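Lactaldehyde dehydrogenase (Methanocaldococcus jannaschii, PDB 3PQA) catalyses the NAD-dependent oxidation of lactaldehyde to lactate, a step of coenzyme F420 biosynthesis, and works as a homotetramer of the aldehyde dehydrogenase family. Local coordinates at residues K103-Y108 / K150-I155; V49-P54 / R128-I133; D41-Y46 / V193-T198. One frame throughout, in Å; residues are numbered along the deposited sequence. Where two conformers were deposited one is given.

Contact 1: residues K103-Y108 / K150-I155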
loop_
_atom_site.group_PDB
_atom_site.type_symbol
_atom_site.label_atom_id
_atom_site.label_comp_id
_atom_site.label_asym_id
_atom_site.label_seq_id
_atom_site.Cartn_x
_atom_site.Cartn_y
_atom_site.Cartn_z
ATOM N N LYS B 103 18.726 -8.678 -8.568
ATOM C CA LYS B 103 18.768 -7.234 -8.279
ATOM C C LYS B 103 17.485 -6.682 -7.657
ATOM O O LYS B 103 17.539 -5.824 -6.777
ATOM C CB LYS B 103 19.130 -6.434 -9.518
ATOM C CG LYS B 103 20.529 -6.707 -9.990
ATOM C CD LYS B 103 20.924 -5.785 -11.110
ATOM C CE LYS B 103 22.437 -5.846 -11.275
ATOM N NZ LYS B 103 22.913 -4.817 -12.247
ATOM N N LEU B 104 16.346 -7.187 -8.110
ATOM C CA LEU B 104 15.060 -6.768 -7.574
ATOM C C LEU B 104 14.893 -7.223 -6.132
ATOM O O LEU B 104 14.348 -6.492 -5.294
ATOM C CB LEU B 104 13.905 -7.279 -8.441
ATOM C CG LEU B 104 12.576 -6.546 -8.240
ATOM C CD1 LEU B 104 12.726 -5.051 -8.471
ATOM C CD2 LEU B 104 11.507 -7.119 -9.168
ATOM N N ALA B 105 15.365 -8.433 -5.826
ATOM C CA ALA B 105 15.347 -8.880 -4.442
ATOM C C ALA B 105 16.191 -7.969 -3.546
ATOM O O ALA B 105 15.772 -7.637 -2.431
ATOM C CB ALA B 105 15.838 -10.304 -4.349
ATOM N N ALA B 106 17.379 -7.587 -4.032
ATOM C CA ALA B 106 18.245 -6.620 -3.330
ATOM C C ALA B 106 17.497 -5.326 -2.990
ATOM O O ALA B 106 17.556 -4.842 -1.845
ATOM C CB ALA B 106 19.493 -6.321 -4.152
ATOM N N PHE B 107 16.786 -4.775 -3.970
ATOM C CA PHE B 107 16.092 -3.538 -3.671
ATOM C C PHE B 107 14.905 -3.735 -2.736
ATOM O O PHE B 107 14.710 -2.895 -1.852
ATOM C CB PHE B 107 15.806 -2.710 -4.920
ATOM C CG PHE B 107 17.023 -1.986 -5.430
ATOM C CD1 PHE B 107 17.240 -0.658 -5.117
ATOM C CD2 PHE B 107 17.978 -2.654 -6.179
ATOM C CE1 PHE B 107 18.368 0.003 -5.575
ATOM C CE2 PHE B 107 19.110 -2.001 -6.632
ATOM C CZ PHE B 107 19.302 -0.672 -6.328
ATOM N N TYR B 108 14.193 -4.852 -2.842
ATOM C CA TYR B 108 13.125 -5.131 -1.878
ATOM C C TYR B 108 13.591 -5.433 -0.436
ATOM O O TYR B 108 12.835 -5.191 0.518
ATOM C CB TYR B 108 12.130 -6.161 -2.420
ATOM C CG TYR B 108 11.081 -5.505 -3.302
ATOM C CD1 TYR B 108 10.140 -4.616 -2.755
ATOM C CD2 TYR B 108 11.039 -5.752 -4.675
ATOM C CE1 TYR B 108 9.169 -3.989 -3.561
ATOM C CE2 TYR B 108 10.075 -5.132 -5.498
ATOM C CZ TYR B 108 9.143 -4.254 -4.918
ATOM O OH TYR B 108 8.208 -3.650 -5.722
ATOM N N LYS B 150 13.146 -18.258 -6.510
ATOM C CA LYS B 150 12.976 -18.818 -5.171
ATOM C C LYS B 150 14.116 -18.432 -4.227
ATOM O O LYS B 150 13.875 -18.054 -3.076
ATOM C CB LYS B 150 12.854 -20.342 -5.223
ATOM C CG LYS B 150 11.681 -20.847 -6.067
ATOM C CD LYS B 150 11.491 -22.354 -5.924
ATOM C CE LYS B 150 10.533 -22.899 -7.010
ATOM N NZ LYS B 150 9.154 -22.326 -6.880
ATOM N N ILE B 151 15.356 -18.573 -4.704
ATOM C CA ILE B 151 16.546 -18.215 -3.925
ATOM C C ILE B 151 16.610 -16.736 -3.541
ATOM O O ILE B 151 16.851 -16.416 -2.369
ATOM C CB ILE B 151 17.854 -18.635 -4.652
ATOM C CG1 ILE B 151 17.864 -20.156 -4.860
ATOM C CG2 ILE B 151 19.105 -18.190 -3.858
ATOM C CD1 ILE B 151 18.958 -20.632 -5.812
ATOM N N ALA B 152 16.430 -15.849 -4.522
ATOM C CA ALA B 152 16.558 -14.414 -4.261
ATOM C C ALA B 152 15.576 -13.924 -3.160
ATOM O O ALA B 152 16.018 -13.322 -2.159
ATOM C CB ALA B 152 16.416 -13.612 -5.550
ATOM N N PRO B 153 14.261 -14.207 -3.304
ATOM C CA PRO B 153 13.358 -13.829 -2.191
ATOM C C PRO B 153 13.633 -14.537 -0.856
ATOM O O PRO B 153 13.439 -13.932 0.200
ATOM C CB PRO B 153 11.958 -14.167 -2.710
ATOM C CG PRO B 153 12.161 -15.108 -3.846
ATOM C CD PRO B 153 13.533 -14.866 -4.413
ATOM N N ALA B 154 14.078 -15.801 -0.892
ATOM C CA ALA B 154 14.427 -16.520 0.337
ATOM C C ALA B 154 15.567 -15.861 1.107
ATOM O O ALA B 154 15.478 -15.684 2.328
ATOM C CB ALA B 154 14.761 -17.984 0.030
ATOM N N ILE B 155 16.641 -15.505 0.400
ATOM C CA ILE B 155 17.763 -14.782 1.002
ATOM C C ILE B 155 17.292 -13.415 1.537
ATOM O O ILE B 155 17.582 -13.030 2.678
ATOM C CB ILE B 155 18.946 -14.612 0.011
ATOM C CG1 ILE B 155 19.583 -15.973 -0.315
ATOM C CG2 ILE B 155 20.019 -13.653 0.575
ATOM C CD1 ILE B 155 20.643 -15.886 -1.401
#

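Contact 2: residues V49-P54 / R128-I133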
loop_
_atom_site.group_PDB
_atom_site.type_symbol
_atom_site.label_atom_id
_atom_site.label_comp_id
_atom_site.label_asym_id
_atom_site.label_seq_id
_atom_site.Cartn_x
_atom_site.Cartn_y
_atom_site.Cartn_z
ATOM N N VAL B 49 21.590 -17.507 12.303
ATOM C CA VAL B 49 22.509 -16.682 11.518
ATOM C C VAL B 49 21.809 -15.955 10.369
ATOM O O VAL B 49 21.971 -14.729 10.218
ATOM C CB VAL B 49 23.737 -17.495 11.001
ATOM C CG1 VAL B 49 24.504 -16.717 9.927
ATOM C CG2 VAL B 49 24.661 -17.820 12.140
ATOM N N MET B 50 21.036 -16.697 9.569
ATOM C CA MET B 50 20.278 -16.096 8.461
ATOM C C MET B 50 19.210 -15.105 8.940
ATOM O O MET B 50 19.035 -14.032 8.342
ATOM C CB MET B 50 19.598 -17.160 7.593
ATOM C CG MET B 50 20.288 -17.507 6.277
ATOM S SD MET B 50 21.224 -16.234 5.410
ATOM C CE MET B 50 19.908 -15.274 4.692
ATOM N N LYS B 51 18.476 -15.479 9.985
ATOM C CA LYS B 51 17.395 -14.642 10.529
ATOM C C LYS B 51 17.929 -13.280 10.983
ATOM O O LYS B 51 17.226 -12.268 10.909
ATOM C CB LYS B 51 16.707 -15.362 11.685
ATOM C CG LYS B 51 15.590 -14.581 12.363
ATOM C CD LYS B 51 15.100 -15.357 13.562
ATOM C CE LYS B 51 13.930 -14.671 14.220
ATOM N NZ LYS B 51 13.556 -15.432 15.439
ATOM N N ASN B 52 19.171 -13.259 11.434
ATOM C CA ASN B 52 19.757 -12.032 11.969
ATOM C C ASN B 52 20.709 -11.310 11.047
ATOM O O ASN B 52 21.292 -10.308 11.437
ATOM C CB ASN B 52 20.442 -12.296 13.308
ATOM C CG ASN B 52 19.466 -12.648 14.384
ATOM O OD1 ASN B 52 18.639 -11.838 14.774
ATOM N ND2 ASN B 52 19.541 -13.852 14.861
ATOM N N LEU B 53 20.858 -11.792 9.826
ATOM C CA LEU B 53 21.715 -11.123 8.862
ATOM C C LEU B 53 21.158 -9.727 8.579
ATOM O O LEU B 53 19.975 -9.594 8.264
ATOM C CB LEU B 53 21.773 -11.922 7.563
ATOM C CG LEU B 53 23.112 -11.926 6.841
ATOM C CD1 LEU B 53 24.153 -12.623 7.721
ATOM C CD2 LEU B 53 22.982 -12.637 5.510
ATOM N N PRO B 54 22.004 -8.693 8.680
ATOM C CA PRO B 54 21.532 -7.337 8.430
ATOM C C PRO B 54 21.047 -7.124 7.000
ATOM O O PRO B 54 21.452 -7.848 6.075
ATOM C CB PRO B 54 22.769 -6.476 8.719
ATOM C CG PRO B 54 23.564 -7.273 9.665
ATOM C CD PRO B 54 23.362 -8.699 9.257
ATOM N N ARG B 128 7.928 -8.463 9.285
ATOM C CA ARG B 128 8.022 -9.729 8.564
ATOM C C ARG B 128 9.267 -10.456 9.095
ATOM O O ARG B 128 10.303 -9.830 9.301
ATOM C CB ARG B 128 8.120 -9.508 7.039
ATOM C CG ARG B 128 6.927 -8.825 6.325
ATOM C CD ARG B 128 5.607 -9.526 6.545
ATOM N NE ARG B 128 4.485 -9.084 5.695
ATOM C CZ ARG B 128 3.592 -8.119 5.962
ATOM N NH1 ARG B 128 3.663 -7.343 7.048
ATOM N NH2 ARG B 128 2.600 -7.911 5.099
ATOM N N GLU B 129 9.148 -11.756 9.354
ATOM C CA GLU B 129 10.284 -12.585 9.790
ATOM C C GLU B 129 10.356 -13.853 8.945
ATOM O O GLU B 129 9.344 -14.277 8.403
ATOM C CB GLU B 129 10.160 -12.942 11.275
ATOM C CG GLU B 129 10.184 -11.707 12.187
ATOM C CD GLU B 129 10.251 -12.025 13.668
ATOM O OE1 GLU B 129 10.005 -13.189 14.052
ATOM O OE2 GLU B 129 10.520 -11.085 14.445
ATOM N N PRO B 130 11.556 -14.465 8.813
ATOM C CA PRO B 130 11.610 -15.666 7.956
ATOM C C PRO B 130 10.722 -16.825 8.396
ATOM O O PRO B 130 10.531 -17.047 9.588
ATOM C CB PRO B 130 13.071 -16.123 8.076
ATOM C CG PRO B 130 13.628 -15.427 9.291
ATOM C CD PRO B 130 12.870 -14.133 9.397
ATOM N N VAL B 131 10.237 -17.596 7.430
ATOM C CA VAL B 131 9.535 -18.829 7.747
ATOM C C VAL B 131 10.453 -19.876 8.380
ATOM O O VAL B 131 9.994 -20.700 9.179
ATOM C CB VAL B 131 8.818 -19.418 6.519
ATOM C CG1 VAL B 131 7.646 -18.523 6.138
ATOM C CG2 VAL B 131 9.780 -19.604 5.335
ATOM N N GLY B 132 11.738 -19.832 8.034
ATOM C CA GLY B 132 12.748 -20.715 8.619
ATOM C C GLY B 132 13.584 -21.341 7.514
ATOM O O GLY B 132 14.417 -20.670 6.888
ATOM N N ILE B 133 13.360 -22.631 7.276
ATOM C CA ILE B 133 13.993 -23.333 6.169
ATOM C C ILE B 133 13.026 -23.372 4.991
ATOM O O ILE B 133 11.921 -23.914 5.103
ATOM C CB ILE B 133 14.406 -24.777 6.548
ATOM C CG1 ILE B 133 15.374 -24.763 7.742
ATOM C CG2 ILE B 133 15.049 -25.480 5.352
ATOM C CD1 ILE B 133 15.818 -26.167 8.221
HETATM O O HOH W 1 11.495 -13.898 16.364
#

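Contact 3: residues D41-Y46 / V193-T198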
loop_
_atom_site.group_PDB
_atom_site.type_symbol
_atom_site.label_atom_id
_atom_site.label_comp_id
_atom_site.label_asym_id
_atom_site.label_seq_id
_atom_site.Cartn_x
_atom_site.Cartn_y
_atom_site.Cartn_z
ATOM N N ASP B 41 19.378 -31.128 8.608
ATOM C CA ASP B 41 19.804 -30.975 10.010
ATOM C C ASP B 41 20.840 -29.890 10.148
ATOM O O ASP B 41 20.778 -29.078 11.067
ATOM C CB ASP B 41 20.407 -32.272 10.551
ATOM C CG ASP B 41 19.378 -33.343 10.777
ATOM O OD1 ASP B 41 18.181 -33.006 10.902
ATOM O OD2 ASP B 41 19.766 -34.533 10.831
ATOM N N THR B 42 21.811 -29.900 9.237
ATOM C CA THR B 42 22.861 -28.880 9.215
ATOM C C THR B 42 22.338 -27.478 8.875
ATOM O O THR B 42 22.688 -26.515 9.561
ATOM C CB THR B 42 24.056 -29.319 8.329
ATOM O OG1 THR B 42 24.576 -30.550 8.835
ATOM C CG2 THR B 42 25.166 -28.299 8.372
ATOM N N ALA B 43 21.471 -27.370 7.859
ATOM C CA ALA B 43 20.785 -26.120 7.522
ATOM C C ALA B 43 20.059 -25.519 8.731
ATOM O O ALA B 43 20.109 -24.298 8.958
ATOM C CB ALA B 43 19.799 -26.355 6.355
ATOM N N GLU B 44 19.418 -26.386 9.517
ATOM C CA GLU B 44 18.689 -25.984 10.721
ATOM C C GLU B 44 19.593 -25.185 11.668
ATOM O O GLU B 44 19.146 -24.230 12.318
ATOM C CB GLU B 44 18.125 -27.221 11.443
ATOM C CG GLU B 44 17.206 -26.920 12.635
ATOM C CD GLU B 44 16.897 -28.150 13.482
ATOM O OE1 GLU B 44 17.618 -29.158 13.363
ATOM O OE2 GLU B 44 15.935 -28.113 14.279
ATOM N N LYS B 45 20.864 -25.592 11.743
ATOM C CA LYS B 45 21.834 -24.981 12.647
ATOM C C LYS B 45 22.150 -23.539 12.266
ATOM O O LYS B 45 22.647 -22.786 13.095
ATOM C CB LYS B 45 23.132 -25.801 12.709
ATOM C CG LYS B 45 22.950 -27.179 13.328
ATOM C CD LYS B 45 24.228 -28.007 13.294
ATOM C CE LYS B 45 23.960 -29.428 13.795
ATOM N NZ LYS B 45 25.193 -30.264 13.769
ATOM N N TYR B 46 21.836 -23.153 11.025
ATOM C CA TYR B 46 22.146 -21.799 10.566
ATOM C C TYR B 46 20.945 -20.869 10.464
ATOM O O TYR B 46 21.069 -19.754 9.942
ATOM C CB TYR B 46 22.877 -21.851 9.232
ATOM C CG TYR B 46 24.237 -22.481 9.354
ATOM C CD1 TYR B 46 25.298 -21.793 9.946
ATOM C CD2 TYR B 46 24.457 -23.767 8.890
ATOM C CE1 TYR B 46 26.554 -22.392 10.065
ATOM C CE2 TYR B 46 25.697 -24.369 8.992
ATOM C CZ TYR B 46 26.737 -23.681 9.570
ATOM O OH TYR B 46 27.953 -24.309 9.660
ATOM N N VAL B 193 24.045 -21.824 4.986
ATOM C CA VAL B 193 22.762 -21.127 4.811
ATOM C C VAL B 193 22.063 -21.456 3.479
ATOM O O VAL B 193 20.843 -21.313 3.366
ATOM C CB VAL B 193 22.872 -19.582 4.990
ATOM C CG1 VAL B 193 23.517 -19.218 6.329
ATOM C CG2 VAL B 193 23.601 -18.943 3.820
ATOM N N TYR B 194 22.843 -21.884 2.484
ATOM C CA TYR B 194 22.305 -22.328 1.197
ATOM C C TYR B 194 22.895 -23.682 0.820
ATOM O O TYR B 194 24.121 -23.854 0.825
ATOM C CB TYR B 194 22.565 -21.302 0.087
ATOM C CG TYR B 194 22.210 -21.879 -1.270
ATOM C CD1 TYR B 194 20.893 -21.857 -1.732
ATOM C CD2 TYR B 194 23.184 -22.513 -2.055
ATOM C CE1 TYR B 194 20.560 -22.423 -2.960
ATOM C CE2 TYR B 194 22.867 -23.085 -3.277
ATOM C CZ TYR B 194 21.559 -23.045 -3.728
ATOM O OH TYR B 194 21.239 -23.615 -4.942
ATOM N N ASN B 195 22.022 -24.627 0.477
ATOM C CA ASN B 195 22.437 -26.001 0.227
ATOM C C ASN B 195 21.810 -26.570 -1.048
ATOM O O ASN B 195 20.608 -26.810 -1.097
ATOM C CB ASN B 195 22.061 -26.894 1.415
ATOM C CG ASN B 195 22.525 -26.326 2.762
ATOM O OD1 ASN B 195 23.618 -26.645 3.228
ATOM N ND2 ASN B 195 21.694 -25.482 3.389
ATOM N N LEU B 196 22.635 -26.803 -2.067
ATOM C CA LEU B 196 22.160 -27.456 -3.281
ATOM C C LEU B 196 22.247 -28.966 -3.101
ATOM O O LEU B 196 23.322 -29.507 -2.813
ATOM C CB LEU B 196 22.963 -26.997 -4.500
ATOM C CG LEU B 196 22.436 -27.440 -5.872
ATOM C CD1 LEU B 196 21.191 -26.654 -6.350
ATOM C CD2 LEU B 196 23.554 -27.345 -6.907
ATOM N N LEU B 197 21.104 -29.628 -3.240
ATOM C CA LEU B 197 20.984 -31.068 -3.022
ATOM C C LEU B 197 20.563 -31.768 -4.324
ATOM O O LEU B 197 19.378 -31.752 -4.713
ATOM C CB LEU B 197 19.985 -31.362 -1.893
ATOM C CG LEU B 197 20.142 -30.637 -0.554
ATOM C CD1 LEU B 197 19.136 -31.178 0.450
ATOM C CD2 LEU B 197 21.579 -30.770 -0.019
ATOM N N THR B 198 21.545 -32.366 -5.000
ATOM C CA THR B 198 21.298 -33.046 -6.268
ATOM C C THR B 198 20.967 -34.511 -6.055
ATOM O O THR B 198 21.380 -35.108 -5.055
ATOM C CB THR B 198 22.474 -32.887 -7.284
ATOM O OG1 THR B 198 23.707 -33.322 -6.696
ATOM C CG2 THR B 198 22.602 -31.422 -7.730
#

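Contact 1: residues K103-Y108 / K150-I155
Ala-105 and Ala-152 meet methyl to methyl in a small, buried helix-helix contact. Ala-105 lies on helix 88-111 and Ala-152 on helix 145-156. The two CB atoms, Ala-105 CB and Ala-152 CB, are 3.6 Å apart. Both CA-CB bonds point at the opposite helix. With one carbon on each side the backbones come close: Ala-105 CA and Ala-152 CA are 5.7 Å apart. The Ala-105 methyl also rests against the backbone of the other helix. Ala-105 CB is 3.7 Å from Ala-152 O and 4.3 Å from Pro-153 N. No hydrogen bond crosses the contact, so apolar packing carries it. Pro-153 has no N-H to give to the turn before, and helix 145-156 is kinked there. Ala-105 also touches Leu-62 of helix 55-71 and Val-447 of helix 447-453. On helix 88-111, Tyr-108 OH makes a hydrogen bond to Glu-111 OE1 of a second subunit. Helix 145-156 rests on strand 160-165, where Ile-151, Ala-154 and Ile-155 all touch Ile-161. It therefore lies between that strand and helix 88-111.

Contact 2: residues V49-P54 / R128-I133
Lys-51 lies across the ring of Pro-130, the two side chains crossing at about a right angle. The aliphatic root of the lysine does the touching. Lys-51 CG is 3.7 Å from Pro-130 CG and 4.0 Å from Pro-130 CD. Lys-51 CB is 3.9 Å from the same Pro-130 CG. The CB of Pro-130 is directed at the helix that carries the lysine, and CG and CD of its ring do the touching. Lys-51 CG stands anti to the backbone N (chi1 178°), and the rest of the chain is fully extended. This carries the ammonium group past the proline, toward the carboxylate of Glu-129. The glutamate chain is extended too, and it runs obliquely to the lysine. The charged ends do not form a salt bridge, since Lys-51 NZ and Glu-129 OE1 are 4.4 Å apart. A water joins them. It accepts from Lys-51 NZ at 2.7 Å and lies 2.8 Å from Glu-129 OE1.

The contact sets the end of the short helix 47-51 against the long, interrupted strand 122-138. That strand belongs to the mixed sheet that also holds strands 160-165, 216-220 and 455-463. Glu-129 pairs with Asn-456 of strand 455-463, and Val-131 with Met-454 just before it. At Ile-133 the pairing is with 216-220.

The other carboxylate oxygen, Glu-129 OE2, makes salt bridges with Lys-458 and Arg-127. These hold the acid in place and probably help keep it ionised. Lys-51 NZ also has a long, weak ion pair with Glu-48. Glu-415 and Glu-412 of a neighbouring subunit pack on Lys-51 and Glu-129 respectively.

Contact 3: residues D41-Y46 / V193-T198
Ala-43 and Tyr-46 meet Asn-195 and Val-193 in two separate touches. In the first, the methyl of Ala-43 rests on the amide nitrogen of Asn-195, with Ala-43 CB 3.6 Å from Asn-195 ND2. In the second, Tyr-46 CB is 4.0 Å from Val-193 CG1. The tyrosine thus packs on the valine with its root carbon. No hydrogen bond links the two segments.

The Asn-195 CA-CB bond points at helix 33-44. CG stands beside the backbone N (chi1 -50°), which brings the amide against the alanine. Two backbone carbonyls then fix the amide group, as ND2 gives hydrogen bonds to Gly-192 O and Ile-161 O. The nitrogen is thus satisfied by Gly-192 and by the neighbouring strand 160-165, and Ala-43 only packs against it.

Further out, Ala-43 touches Val-160, Val-193 packs on Leu-184 of helix 171-186, and Pro-190 lies on Tyr-46. The backbone of Asn-195 pairs with Ile-161 and His-163. The Tyr-194 CB is directed away from helix 33-44, and its side chain packs on Ala-177 and Ile-180 of helix 171-186. Strand 194-196 is thus the parallel neighbour of strand 160-165, reached through that helix. Strand 160-165, helix 171-186 and strand 194-196 form a beta-alpha-beta unit of the Rossmann-like domain, with helix 33-44 on the face of strand 194-196 away from helix 171-186.

The three contacts lie around one mixed sheet. Helix 145-156 of contact 1 follows strand 122-138 of contact 2 in the chain, and helix 47-51 of contact 2 follows helix 33-44 of contact 3. Met-50 joins all three: Met-50 CE is 3.8 Å from Ile-155 O, and Met-50 CG is 3.6 Å from Val-193 CB. Contacts 1 and 3 meet where Ile-151 CD1 lies 3.7 Å from Tyr-194 CE1. Centre to centre, contacts 1 and 2 are about 13 Å apart, and contacts 2 and 3 about 14 Å. In contact 1, the Pro-153 side chain is about 11 Å from that of Glu-241, the probable active-site glutamate. Contacts 2 and 3 lie away from the probable catalytic and NAD-binding residues.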